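Local coordinates for multiheme cytochrome cf (Carboxydothermus ferrireducens DSM 11255, PDB 6QVM), which probably reduces extracellular Fe(III), passing electrons along a chain of covalently bound c-type hemes to insoluble acceptors while anchored in the S-layer by a dedicated binding domain, at residues A[127-132]-A[178-183]; A[143-148]-A[171-176]. All coordinates share one frame; numbering follows the deposited sequence.

Contact 1 of 2, residues A[127-132]-A[178-183]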
# COMPACT_ATOMS: atom_id res chain seq x y z
N ILE A 127 -3.87 3.34 45.72
CA ILE A 127 -4.75 2.18 45.82
C ILE A 127 -4.72 1.61 47.24
O ILE A 127 -3.65 1.46 47.85
CB ILE A 127 -4.36 1.12 44.78
CG1 ILE A 127 -5.27 -0.10 44.86
CG2 ILE A 127 -2.90 0.71 44.94
CD1 ILE A 127 -6.47 -0.01 43.95
N THR A 128 -5.90 1.29 47.76
CA THR A 128 -6.02 0.63 49.05
C THR A 128 -6.42 -0.83 48.85
O THR A 128 -6.88 -1.23 47.78
CB THR A 128 -7.03 1.34 49.95
OG1 THR A 128 -8.35 1.24 49.39
CG2 THR A 128 -6.67 2.81 50.13
N LYS A 129 -6.24 -1.61 49.92
CA LYS A 129 -6.49 -3.04 49.86
C LYS A 129 -7.94 -3.35 49.50
O LYS A 129 -8.21 -4.36 48.84
CB LYS A 129 -6.12 -3.67 51.21
CG LYS A 129 -6.10 -5.19 51.24
CD LYS A 129 -5.10 -5.66 52.28
CE LYS A 129 -5.20 -7.14 52.55
NZ LYS A 129 -4.16 -7.55 53.53
N GLN A 130 -8.88 -2.49 49.91
CA GLN A 130 -10.28 -2.79 49.64
C GLN A 130 -10.67 -2.42 48.22
O GLN A 130 -11.47 -3.12 47.59
CB GLN A 130 -11.18 -2.08 50.65
CG GLN A 130 -11.19 -0.56 50.55
CD GLN A 130 -12.11 0.09 51.56
OE1 GLN A 130 -13.31 -0.20 51.60
NE2 GLN A 130 -11.55 0.95 52.40
N ARG A 131 -10.11 -1.33 47.67
CA ARG A 131 -10.47 -0.99 46.30
C ARG A 131 -9.65 -1.77 45.28
O ARG A 131 -10.08 -1.90 44.13
CB ARG A 131 -10.35 0.52 46.09
CG ARG A 131 -11.72 1.19 46.15
CD ARG A 131 -11.71 2.69 46.02
NE ARG A 131 -11.72 3.17 44.64
CZ ARG A 131 -12.70 2.95 43.76
NH1 ARG A 131 -12.62 3.45 42.53
NH2 ARG A 131 -13.77 2.24 44.09
N LEU A 132 -8.50 -2.31 45.68
CA LEU A 132 -7.85 -3.31 44.84
C LEU A 132 -8.73 -4.55 44.70
O LEU A 132 -8.83 -5.12 43.61
CB LEU A 132 -6.49 -3.69 45.42
CG LEU A 132 -5.79 -4.86 44.71
CD1 LEU A 132 -5.43 -4.50 43.28
CD2 LEU A 132 -4.55 -5.32 45.48
N GLY A 178 -7.62 -16.35 47.48
CA GLY A 178 -6.18 -16.27 47.65
C GLY A 178 -5.51 -15.12 46.92
O GLY A 178 -4.27 -15.06 46.91
N TYR A 179 -6.27 -14.21 46.32
CA TYR A 179 -5.67 -13.06 45.65
C TYR A 179 -5.10 -12.07 46.66
O TYR A 179 -4.06 -11.45 46.42
CB TYR A 179 -6.69 -12.38 44.75
CG TYR A 179 -7.28 -13.29 43.69
CD1 TYR A 179 -6.48 -14.21 43.02
CD2 TYR A 179 -8.63 -13.23 43.37
CE1 TYR A 179 -7.02 -15.05 42.05
CE2 TYR A 179 -9.17 -14.06 42.40
CZ TYR A 179 -8.36 -14.96 41.75
OH TYR A 179 -8.90 -15.79 40.79
N LEU A 180 -5.79 -11.89 47.79
CA LEU A 180 -5.30 -11.10 48.91
C LEU A 180 -5.33 -11.97 50.16
O LEU A 180 -5.97 -13.03 50.19
CB LEU A 180 -6.13 -9.83 49.11
CG LEU A 180 -6.12 -8.79 47.99
CD1 LEU A 180 -7.37 -7.92 48.04
CD2 LEU A 180 -4.86 -7.93 48.07
N SER A 181 -4.66 -11.51 51.21
CA SER A 181 -4.53 -12.30 52.42
C SER A 181 -5.17 -11.58 53.60
O SER A 181 -5.40 -10.37 53.57
CB SER A 181 -3.05 -12.59 52.74
OG SER A 181 -2.33 -11.39 52.94
N ALA A 182 -5.46 -12.35 54.64
CA ALA A 182 -5.82 -11.83 55.94
C ALA A 182 -4.67 -12.09 56.91
O ALA A 182 -3.71 -12.79 56.60
CB ALA A 182 -7.11 -12.47 56.45
N ARG A 183 -4.77 -11.51 58.11
CA ARG A 183 -3.80 -11.77 59.16
C ARG A 183 -4.51 -12.24 60.42
O ARG A 183 -5.60 -11.75 60.75
CB ARG A 183 -2.95 -10.54 59.47
CG ARG A 183 -3.68 -9.24 59.39
CD ARG A 183 -2.73 -8.05 59.72
NE ARG A 183 -2.51 -7.98 61.15
CZ ARG A 183 -3.23 -7.22 61.98
NH1 ARG A 183 -2.97 -7.25 63.28
NH2 ARG A 183 -4.27 -6.50 61.52

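Contact 2 of 2, residues A[143-148]-A[171-176]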
# COMPACT_ATOMS: atom_id res chain seq x y z
N GLN A 143 -18.64 -10.32 39.34
CA GLN A 143 -19.66 -9.70 40.19
C GLN A 143 -20.67 -10.73 40.70
O GLN A 143 -21.25 -10.54 41.78
CB GLN A 143 -20.39 -8.59 39.43
CG GLN A 143 -19.59 -7.30 39.26
CD GLN A 143 -18.80 -7.27 37.97
OE1 GLN A 143 -18.48 -8.31 37.39
NE2 GLN A 143 -18.48 -6.06 37.50
N GLY A 144 -20.89 -11.80 39.95
CA GLY A 144 -21.82 -12.84 40.35
C GLY A 144 -21.20 -13.86 41.29
O GLY A 144 -21.91 -14.56 42.02
N GLU A 145 -19.87 -13.97 41.26
CA GLU A 145 -19.18 -14.80 42.23
C GLU A 145 -19.01 -14.07 43.56
O GLU A 145 -18.89 -14.72 44.61
CB GLU A 145 -17.81 -15.21 41.68
CG GLU A 145 -17.29 -16.53 42.23
CD GLU A 145 -18.16 -17.70 41.81
OE1 GLU A 145 -18.79 -17.63 40.73
OE2 GLU A 145 -18.23 -18.69 42.57
N VAL A 146 -19.02 -12.74 43.54
CA VAL A 146 -18.84 -11.95 44.75
C VAL A 146 -20.15 -11.83 45.52
O VAL A 146 -20.17 -11.87 46.75
CB VAL A 146 -18.25 -10.58 44.39
CG1 VAL A 146 -18.41 -9.59 45.54
CG2 VAL A 146 -16.79 -10.72 44.01
N ALA A 147 -21.27 -11.71 44.80
CA ALA A 147 -22.57 -11.67 45.46
C ALA A 147 -22.94 -13.00 46.12
O ALA A 147 -23.93 -13.05 46.86
CB ALA A 147 -23.65 -11.27 44.46
N LYS A 148 -22.18 -14.06 45.86
CA LYS A 148 -22.48 -15.38 46.40
C LYS A 148 -21.99 -15.58 47.82
O LYS A 148 -22.13 -16.69 48.35
CB LYS A 148 -21.88 -16.47 45.50
CG LYS A 148 -22.85 -17.06 44.50
CD LYS A 148 -22.27 -18.29 43.83
N LEU A 171 -13.78 -7.98 49.03
CA LEU A 171 -12.56 -8.19 49.80
C LEU A 171 -12.50 -9.59 50.40
O LEU A 171 -11.41 -10.15 50.56
CB LEU A 171 -12.45 -7.13 50.89
CG LEU A 171 -11.17 -7.01 51.71
CD1 LEU A 171 -9.95 -6.93 50.82
CD2 LEU A 171 -11.26 -5.77 52.60
N VAL A 172 -13.65 -10.17 50.72
CA VAL A 172 -13.68 -11.52 51.28
C VAL A 172 -13.54 -12.56 50.17
O VAL A 172 -12.85 -13.57 50.33
CB VAL A 172 -14.95 -11.73 52.11
CG1 VAL A 172 -14.97 -13.12 52.71
CG2 VAL A 172 -15.05 -10.66 53.18
N TRP A 173 -14.21 -12.33 49.04
CA TRP A 173 -14.03 -13.19 47.87
C TRP A 173 -12.56 -13.26 47.47
O TRP A 173 -12.02 -14.34 47.21
CB TRP A 173 -14.87 -12.67 46.69
CG TRP A 173 -14.39 -13.16 45.35
CD1 TRP A 173 -14.57 -14.41 44.83
CD2 TRP A 173 -13.67 -12.41 44.37
NE1 TRP A 173 -14.00 -14.48 43.58
CE2 TRP A 173 -13.44 -13.27 43.27
CE3 TRP A 173 -13.19 -11.10 44.31
CZ2 TRP A 173 -12.76 -12.86 42.13
CZ3 TRP A 173 -12.51 -10.69 43.17
CH2 TRP A 173 -12.30 -11.56 42.10
N ALA A 174 -11.88 -12.11 47.46
CA ALA A 174 -10.48 -12.07 47.06
C ALA A 174 -9.59 -12.84 48.03
O ALA A 174 -8.54 -13.35 47.62
CB ALA A 174 -10.01 -10.63 46.94
N VAL A 175 -9.98 -12.93 49.30
CA VAL A 175 -9.19 -13.65 50.29
C VAL A 175 -9.50 -15.14 50.27
O VAL A 175 -8.61 -15.97 50.44
CB VAL A 175 -9.40 -13.03 51.68
CG1 VAL A 175 -8.82 -13.92 52.76
CG2 VAL A 175 -8.77 -11.65 51.75
N LYS A 176 -10.77 -15.51 50.06
CA LYS A 176 -11.09 -16.91 49.84
C LYS A 176 -10.38 -17.44 48.60
O LYS A 176 -9.86 -18.56 48.61
CB LYS A 176 -12.60 -17.08 49.70

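Contact 1 of 2, residues A[127-132]-A[178-183]
K129 and S181 are joined by a single hydrogen bond, beside which L180 packs on L132. The K129 side chain leaves helix 129-139 with CG anti to the backbone N (chi1 -170°) and stays extended to its end, a full-length arm that carries the ammonium to the other segment. There K129 NZ donates to S181 O at 3.1 Å, meeting the carbonyl at a C=O...N angle of 146° and tilted 32° from its plane; K129 CE follows, 3.4 Å from the same S181 O. E201 of helix 199-212 adds a weak, long ion pair to NZ. Next to this arm, L180 points toward helix 129-139. Its CG sits beside the backbone N, anti to the carbonyl carbon, and its two methyls divide the work: L180 CD1 rests 3.7 Å from K129 O in the first helical turn, while L180 CD2 meets L132 CD2 at 3.7 Å, with the two leucines crossing obliquely. L171, A174 and V175 of helix 165-176 also line L180. The bond and the leucine pair pin the start of helix 129-139, N-capped by T128, to the loop after the Schellman motif at G178, in a helical module that is probably the S-layer binding domain.

Contact 2 of 2, residues A[143-148]-A[171-176]
V146 and W173 form a helix-to-helix packing contact in what is probably the S-layer binding part of the protein, where the short helix 143-146 lies against helix 165-176. The backbones come close here, V146 CA and W173 CA being 5.9 Å apart, and a single methyl does most of the touching. V146 CG2 approaches the indole obliquely from one side, 3.3 Å above the ring plane and offset toward the rim, 3.6 Å from both W173 CD2 and W173 CE3. V146 CG2 also reaches W173 CB at 3.8 Å, covering the root of the side chain as well as the ring junction. The valine turns CG1 anti to its own backbone N (chi1 164°), which leaves CG2 as the branch that meets the tryptophan. Farther along the indole, E145 CG lies 4.1 Å from W173 NE1. E145 bends at chi2 (65°), so that only its aliphatic part borders the ring, and its carboxylate leads away with its plane turned 53° from the indole. No hydrogen bond crosses between the segments. Replacing W173 with an alanine would probably leave V146 CG2 without the broad surface it packs on and open a gap between the two helices. M137 of helix 129-139 touches both V146 and W173, bringing in a third helix. Around the rest of helix 165-176, Y157 packs on V172 and V175, while L171 meets A133 of helix 129-139 together with L191 and P193, just beyond strand 188-190.

From the N terminus, the chain enters helix 129-139, whose first turn belongs to contact 1, then helix 143-146, the first half of contact 2. Helix 165-176 returns to close the inner loop at contact 2, and the segment 178-183 just after it closes the larger loop at contact 1. Contact 2 is therefore nested inside contact 1, with centres 12 Å apart. They also meet directly: L180 N lies 3.1 Å from A174 O, a probable hydrogen bond, and K129 O packs on L171 CD1. Together they tie helices 129-139, 143-146 and 165-176 together, far from the chain's centre, while 178-183 runs on into strand 183-185.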